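Local structure of prolyl endopeptidase (Myxococcus xanthus, 2BKL) at residues P226-Q231 with I245-S250; E251-W256 with L267-G272. The protein probably cleaves oligopeptides on the carboxyl side of proline and, less readily, alanine, as a serine endopeptidase of the prolyl oligopeptidase family. All coordinates share one frame; numbering follows the deposited sequence.

Contact 1 of 2, residues P226-Q231 with I245-S250; sequences PTTFLQ and ILRGWS. With ZAH (N-[(benzyloxy)carbonyl]-L-alanyl-L-proline), chain C.
Phe229 and Trp249 meet because both carry CG beside the backbone N and anti to the carbonyl carbon (chi1 -60° and -75°), which brings the phenyl edge up to the indole face. The pair is an offset edge-to-face stack, planes at 81°, with Phe229 CE1 3.7 Å from Trp249 CH2. The bound N-[(benzyloxy)carbonyl]-L-alanyl-L-proline lies against both rings: its N14 is 3.5 Å from Trp249 CZ2, and its C18, the benzyl methylene, is 4.0 Å from Phe229 CE2. Trp249 belongs to the ligand pocket, which Phe229 adjoins. Were Phe229 an alanine, the indole would probably lose this edge from its face and a gap would open beside the benzyl methylene. In the backbone, Phe229 and Leu246 form an antiparallel hydrogen-bonded pair, with N to O distances of 3.0 Å from Phe229 N to Leu246 O and 2.9 Å from Leu246 N to Phe229 O. Leu246 CD1 reaches Gln231 OE1 on the same side of the sheet; Leu230 CD1 meets Ile245 CG1 on the other. Where the strands part, a water donates to Thr227 O and weakly accepts from Gly248 N. Strand 229-234 is outermost in its four-stranded antiparallel sheet, with 241-247 between it and 251-257, while Trp249, beyond the strand end, packs on Phe456 and on His494 of helix 491-495.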
loop_
_atom_site.group_PDB
_atom_site.type_symbol
_atom_site.label_atom_id
_atom_site.label_comp_id
_atom_site.label_asym_id
_atom_site.label_seq_id
_atom_site.Cartn_x
_atom_site.Cartn_y
_atom_site.Cartn_z
ATOM N N PRO A 226 17.078 1.018 -12.567
ATOM C CA PRO A 226 15.914 1.668 -11.943
ATOM C C PRO A 226 14.680 0.756 -11.934
ATOM O O PRO A 226 13.622 1.192 -11.475
ATOM C CB PRO A 226 15.702 2.905 -12.818
ATOM C CG PRO A 226 16.169 2.447 -14.165
ATOM C CD PRO A 226 17.350 1.546 -13.921
ATOM N N THR A 227 14.799 -0.469 -12.456
ATOM C CA THR A 227 13.726 -1.431 -12.327
ATOM C C THR A 227 13.873 -2.310 -11.103
ATOM O O THR A 227 13.140 -3.292 -10.972
ATOM C CB THR A 227 13.556 -2.324 -13.578
ATOM O OG1 THR A 227 14.681 -3.220 -13.713
ATOM C CG2 THR A 227 13.475 -1.488 -14.850
ATOM N N THR A 228 14.802 -1.978 -10.218
ATOM C CA THR A 228 15.035 -2.711 -8.979
ATOM C C THR A 228 14.874 -1.843 -7.758
ATOM O O THR A 228 14.882 -0.625 -7.836
ATOM C CB THR A 228 16.439 -3.298 -8.939
ATOM O OG1 THR A 228 17.404 -2.226 -8.895
ATOM C CG2 THR A 228 16.727 -4.118 -10.191
ATOM N N PHE A 229 14.771 -2.509 -6.607
ATOM C CA PHE A 229 14.999 -1.900 -5.306
ATOM C C PHE A 229 16.203 -2.561 -4.638
ATOM O O PHE A 229 16.440 -3.750 -4.793
ATOM C CB PHE A 229 13.802 -2.045 -4.371
ATOM C CG PHE A 229 12.529 -1.418 -4.881
ATOM C CD1 PHE A 229 11.649 -2.133 -5.699
ATOM C CD2 PHE A 229 12.205 -0.119 -4.535
ATOM C CE1 PHE A 229 10.464 -1.533 -6.158
ATOM C CE2 PHE A 229 11.026 0.478 -4.999
ATOM C CZ PHE A 229 10.161 -0.229 -5.788
ATOM N N LEU A 230 16.926 -1.810 -3.830
ATOM C CA LEU A 230 17.999 -2.379 -3.025
ATOM C C LEU A 230 17.611 -2.208 -1.565
ATOM O O LEU A 230 17.306 -1.106 -1.134
ATOM C CB LEU A 230 19.299 -1.637 -3.317
ATOM C CG LEU A 230 20.574 -2.239 -2.738
ATOM C CD1 LEU A 230 20.973 -3.510 -3.480
ATOM C CD2 LEU A 230 21.698 -1.214 -2.802
ATOM N N GLN A 231 17.615 -3.292 -0.802
ATOM C CA GLN A 231 17.213 -3.227 0.597
ATOM C C GLN A 231 18.149 -4.036 1.460
ATOM O O GLN A 231 18.674 -5.061 1.034
ATOM C CB GLN A 231 15.794 -3.784 0.735
ATOM C CG GLN A 231 15.055 -3.359 1.993
ATOM C CD GLN A 231 13.641 -3.907 2.033
ATOM O OE1 GLN A 231 12.962 -3.994 0.989
ATOM N NE2 GLN A 231 13.191 -4.302 3.230
ATOM N N ILE A 245 18.404 -7.613 -3.708
ATOM C CA ILE A 245 18.115 -6.930 -4.964
ATOM C C ILE A 245 16.731 -7.409 -5.387
ATOM O O ILE A 245 16.561 -8.582 -5.757
ATOM C CB ILE A 245 19.188 -7.224 -6.034
ATOM C CG1 ILE A 245 20.580 -6.765 -5.546
ATOM C CG2 ILE A 245 18.786 -6.537 -7.333
ATOM C CD1 ILE A 245 21.694 -7.114 -6.489
ATOM N N LEU A 246 15.752 -6.522 -5.267
ATOM C CA LEU A 246 14.359 -6.839 -5.521
ATOM C C LEU A 246 14.037 -6.486 -6.978
ATOM O O LEU A 246 14.187 -5.342 -7.387
ATOM C CB LEU A 246 13.447 -6.048 -4.587
ATOM C CG LEU A 246 13.737 -6.224 -3.089
ATOM C CD1 LEU A 246 12.806 -5.338 -2.235
ATOM C CD2 LEU A 246 13.563 -7.681 -2.686
ATOM N N ARG A 247 13.665 -7.475 -7.782
ATOM C CA ARG A 247 13.210 -7.242 -9.142
ATOM C C ARG A 247 11.685 -7.257 -9.141
ATOM O O ARG A 247 11.039 -8.291 -9.347
ATOM C CB ARG A 247 13.801 -8.265 -10.095
ATOM C CG ARG A 247 15.271 -7.977 -10.357
ATOM C CD ARG A 247 15.880 -8.870 -11.426
ATOM N NE ARG A 247 15.927 -10.206 -10.891
ATOM C CZ ARG A 247 16.856 -10.610 -10.043
ATOM N NH1 ARG A 247 17.818 -9.766 -9.675
ATOM N NH2 ARG A 247 16.805 -11.848 -9.551
ATOM N N GLY A 248 11.110 -6.101 -8.862
ATOM C CA GLY A 248 9.683 -5.948 -8.701
ATOM C C GLY A 248 9.211 -6.790 -7.534
ATOM O O GLY A 248 9.842 -6.822 -6.462
ATOM N N TRP A 249 8.069 -7.435 -7.741
ATOM C CA TRP A 249 7.366 -8.194 -6.729
ATOM C C TRP A 249 7.378 -9.686 -7.056
ATOM O O TRP A 249 6.616 -10.455 -6.479
ATOM C CB TRP A 249 5.928 -7.632 -6.624
ATOM C CG TRP A 249 5.881 -6.312 -5.910
ATOM C CD1 TRP A 249 5.518 -6.104 -4.610
ATOM C CD2 TRP A 249 6.324 -5.016 -6.399
ATOM N NE1 TRP A 249 5.658 -4.787 -4.271
ATOM C CE2 TRP A 249 6.148 -4.098 -5.349
ATOM C CE3 TRP A 249 6.778 -4.533 -7.631
ATOM C CZ2 TRP A 249 6.437 -2.746 -5.474
ATOM C CZ3 TRP A 249 7.098 -3.162 -7.734
ATOM C CH2 TRP A 249 6.911 -2.304 -6.671
ATOM N N SER A 250 8.236 -10.136 -7.972
ATOM C CA SER A 250 8.210 -11.550 -8.399
ATOM C C SER A 250 9.477 -12.317 -8.201
ATOM O O SER A 250 9.443 -13.550 -8.182
ATOM C CB SER A 250 7.859 -11.649 -9.878
ATOM O OG SER A 250 6.699 -10.876 -10.116
HETATM C C1 ZAH C . 0.144 2.382 -6.554
HETATM O O2 ZAH C . -0.496 1.171 -6.886
HETATM C C3 ZAH C . 1.599 2.459 -7.076
HETATM C C4 ZAH C . 1.658 2.416 -8.606
HETATM C C5 ZAH C . 1.825 0.951 -8.991
HETATM C C6 ZAH C . 2.451 0.257 -7.811
HETATM N N7 ZAH C . 2.420 1.269 -6.763
HETATM C C8 ZAH C . 2.997 1.092 -5.577
HETATM O O9 ZAH C . 2.973 2.100 -4.723
HETATM C C10 ZAH C . 3.925 -0.109 -5.293
HETATM C C11 ZAH C . 2.965 -1.221 -4.870
HETATM N N14 ZAH C . 4.837 0.154 -4.208
HETATM C C15 ZAH C . 5.879 0.935 -4.366
HETATM O O16 ZAH C . 6.189 1.437 -5.533
HETATM O O17 ZAH C . 6.705 1.198 -3.224
HETATM C C18 ZAH C . 7.734 2.194 -3.451
HETATM C C19 ZAH C . 8.389 2.650 -2.143
HETATM C C20 ZAH C . 9.145 1.733 -1.400
HETATM C C21 ZAH C . 9.737 2.132 -0.202
HETATM C C22 ZAH C . 9.593 3.450 0.238
HETATM C C23 ZAH C . 8.861 4.376 -0.512
HETATM C C24 ZAH C . 8.256 3.972 -1.702
HETATM O O HOH W 1 11.150 -3.142 -9.019
#

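Contact 2 of 2, residues E251-W256 with L267-G272; sequences ENDVYW and LVKGVG
Leu267 and Val254 meet at a classic beta bulge in the hairpin of strands 251-257 and 265-269, part of a four-stranded antiparallel sheet of the beta-propeller domain. Leu267 and Val268 both face Val254, whose O takes the amide of Leu267 at 2.8 Å and, weakly, that of Val268. Val254 N returns a straighter bond to Val268 O, 166° at the hydrogen. With CG anti to the backbone N (chi1 -179°), Leu267 runs alongside Val254, CD2 3.9 Å from Val254 CG1, while its CB lies 3.9 Å from Trp256 CD1. Val277 of strand 275-280 packs against both Val254 and Leu267, joining this sheet to the next. At the other end, the side chain of Glu251 extends across to the chain leaving strand 265-269, its second oxygen, OE2, held by Arg247 in a salt bridge. Asp253 OD1, also paired with Arg247, accepts Gly270 N at 3.0 Å. The backbones come close here: Gly270 CA lies 3.2 Å from Asn252 O in a CA-H...O contact. The amide of Gly272 ends the contact, bonding to Glu251 OE1 at 2.8 Å from above the carboxylate plane, 37° out of it.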
loop_
_atom_site.group_PDB
_atom_site.type_symbol
_atom_site.label_atom_id
_atom_site.label_comp_id
_atom_site.label_asym_id
_atom_site.label_seq_id
_atom_site.Cartn_x
_atom_site.Cartn_y
_atom_site.Cartn_z
ATOM N N GLU A 251 10.601 -11.626 -8.084
ATOM C CA GLU A 251 11.863 -12.327 -7.888
ATOM C C GLU A 251 12.863 -11.434 -7.211
ATOM O O GLU A 251 12.737 -10.215 -7.252
ATOM C CB GLU A 251 12.391 -12.938 -9.202
ATOM C CG GLU A 251 12.940 -11.967 -10.202
ATOM C CD GLU A 251 13.575 -12.636 -11.431
ATOM O OE1 GLU A 251 13.086 -13.665 -11.952
ATOM O OE2 GLU A 251 14.581 -12.092 -11.908
ATOM N N ASN A 252 13.781 -12.035 -6.492
ATOM C CA ASN A 252 14.881 -11.283 -5.888
ATOM C C ASN A 252 16.109 -12.141 -5.672
ATOM O O ASN A 252 16.044 -13.362 -5.702
ATOM C CB ASN A 252 14.461 -10.627 -4.564
ATOM C CG ASN A 252 14.224 -11.621 -3.453
ATOM O OD1 ASN A 252 13.117 -12.158 -3.344
ATOM N ND2 ASN A 252 15.208 -11.808 -2.578
ATOM N N ASP A 253 17.228 -11.460 -5.472
ATOM C CA ASP A 253 18.475 -12.066 -5.046
ATOM C C ASP A 253 18.696 -11.778 -3.593
ATOM O O ASP A 253 18.222 -10.763 -3.061
ATOM C CB ASP A 253 19.643 -11.463 -5.810
ATOM C CG ASP A 253 19.539 -11.660 -7.298
ATOM O OD1 ASP A 253 18.895 -12.637 -7.745
ATOM O OD2 ASP A 253 20.088 -10.862 -8.092
ATOM N N VAL A 254 19.510 -12.602 -2.940
ATOM C CA VAL A 254 19.929 -12.357 -1.570
ATOM C C VAL A 254 21.444 -12.526 -1.448
ATOM O O VAL A 254 21.970 -13.573 -1.817
ATOM C CB VAL A 254 19.239 -13.306 -0.555
ATOM C CG1 VAL A 254 19.652 -12.933 0.864
ATOM C CG2 VAL A 254 17.727 -13.224 -0.694
ATOM N N TYR A 255 22.100 -11.493 -0.936
ATOM C CA TYR A 255 23.513 -11.505 -0.573
ATOM C C TYR A 255 23.649 -11.356 0.931
ATOM O O TYR A 255 22.802 -10.776 1.607
ATOM C CB TYR A 255 24.247 -10.368 -1.286
ATOM C CG TYR A 255 24.299 -10.548 -2.797
ATOM C CD1 TYR A 255 23.233 -10.159 -3.613
ATOM C CD2 TYR A 255 25.409 -11.120 -3.407
ATOM C CE1 TYR A 255 23.288 -10.338 -4.993
ATOM C CE2 TYR A 255 25.469 -11.284 -4.787
ATOM C CZ TYR A 255 24.410 -10.908 -5.570
ATOM O OH TYR A 255 24.477 -11.086 -6.945
ATOM N N TRP A 256 24.736 -11.884 1.493
ATOM C CA TRP A 256 24.999 -11.706 2.900
ATOM C C TRP A 256 26.477 -11.704 3.200
ATOM O O TRP A 256 27.285 -12.146 2.396
ATOM C CB TRP A 256 24.332 -12.816 3.717
ATOM C CG TRP A 256 24.926 -14.182 3.537
ATOM C CD1 TRP A 256 24.737 -15.030 2.486
ATOM C CD2 TRP A 256 25.765 -14.877 4.461
ATOM N NE1 TRP A 256 25.432 -16.199 2.688
ATOM C CE2 TRP A 256 26.065 -16.131 3.898
ATOM C CE3 TRP A 256 26.316 -14.553 5.700
ATOM C CZ2 TRP A 256 26.877 -17.065 4.540
ATOM C CZ3 TRP A 256 27.120 -15.472 6.335
ATOM C CH2 TRP A 256 27.386 -16.718 5.756
ATOM N N LEU A 267 23.726 -15.717 -1.419
ATOM C CA LEU A 267 22.888 -16.799 -0.904
ATOM C C LEU A 267 22.116 -17.488 -2.024
ATOM O O LEU A 267 22.136 -18.725 -2.136
ATOM C CB LEU A 267 21.932 -16.322 0.168
ATOM C CG LEU A 267 21.050 -17.396 0.776
ATOM C CD1 LEU A 267 21.873 -18.443 1.556
ATOM C CD2 LEU A 267 20.024 -16.747 1.671
ATOM N N VAL A 268 21.420 -16.691 -2.831
ATOM C CA VAL A 268 20.628 -17.217 -3.921
ATOM C C VAL A 268 20.320 -16.128 -4.926
ATOM O O VAL A 268 20.120 -14.964 -4.573
ATOM C CB VAL A 268 19.321 -17.879 -3.407
ATOM C CG1 VAL A 268 18.431 -16.890 -2.658
ATOM C CG2 VAL A 268 18.562 -18.514 -4.546
ATOM N N LYS A 269 20.368 -16.495 -6.203
ATOM C CA LYS A 269 19.979 -15.635 -7.300
ATOM C C LYS A 269 18.620 -16.134 -7.755
ATOM O O LYS A 269 18.493 -17.254 -8.246
ATOM C CB LYS A 269 21.012 -15.738 -8.427
ATOM C CG LYS A 269 20.739 -14.859 -9.644
ATOM C CD LYS A 269 22.044 -14.228 -10.187
ATOM C CE LYS A 269 22.050 -14.131 -11.716
ATOM N NZ LYS A 269 23.253 -13.402 -12.239
ATOM N N GLY A 270 17.583 -15.342 -7.539
ATOM C CA GLY A 270 16.244 -15.779 -7.855
ATOM C C GLY A 270 15.949 -15.744 -9.344
ATOM O O GLY A 270 16.269 -14.767 -10.033
ATOM N N VAL A 271 15.357 -16.831 -9.819
ATOM C CA VAL A 271 14.915 -16.977 -11.196
ATOM C C VAL A 271 13.444 -17.329 -11.134
ATOM O O VAL A 271 13.063 -18.483 -10.916
ATOM C CB VAL A 271 15.738 -18.061 -11.923
ATOM C CG1 VAL A 271 15.308 -18.159 -13.393
ATOM C CG2 VAL A 271 17.212 -17.754 -11.803
ATOM N N GLY A 272 12.614 -16.301 -11.200
ATOM C CA GLY A 272 11.186 -16.470 -11.077
ATOM C C GLY A 272 10.754 -16.906 -9.677
ATOM O O GLY A 272 9.692 -17.506 -9.492
#

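Contacts 1 and 2 span the same four-stranded antiparallel sheet: 226-231 with 245-250 joins its first two strands, and 251-256 with 267-272 its last two. Their centres lie 11 Å apart. Contact 1 is a surface contact that combines a backbone pair with an aromatic pair at the ligand; contact 2 is partly buried, with aliphatic packing at one end and carboxylates gripping backbone amides at the other. Arg247 of contact 1 ties them together by reaching the acids of contact 2, its NH2 2.9 Å from Asp253 OD1. A probable backbone hydrogen bond from Asp253 N to Ile245 O, 3.0 Å, joins the middle strands.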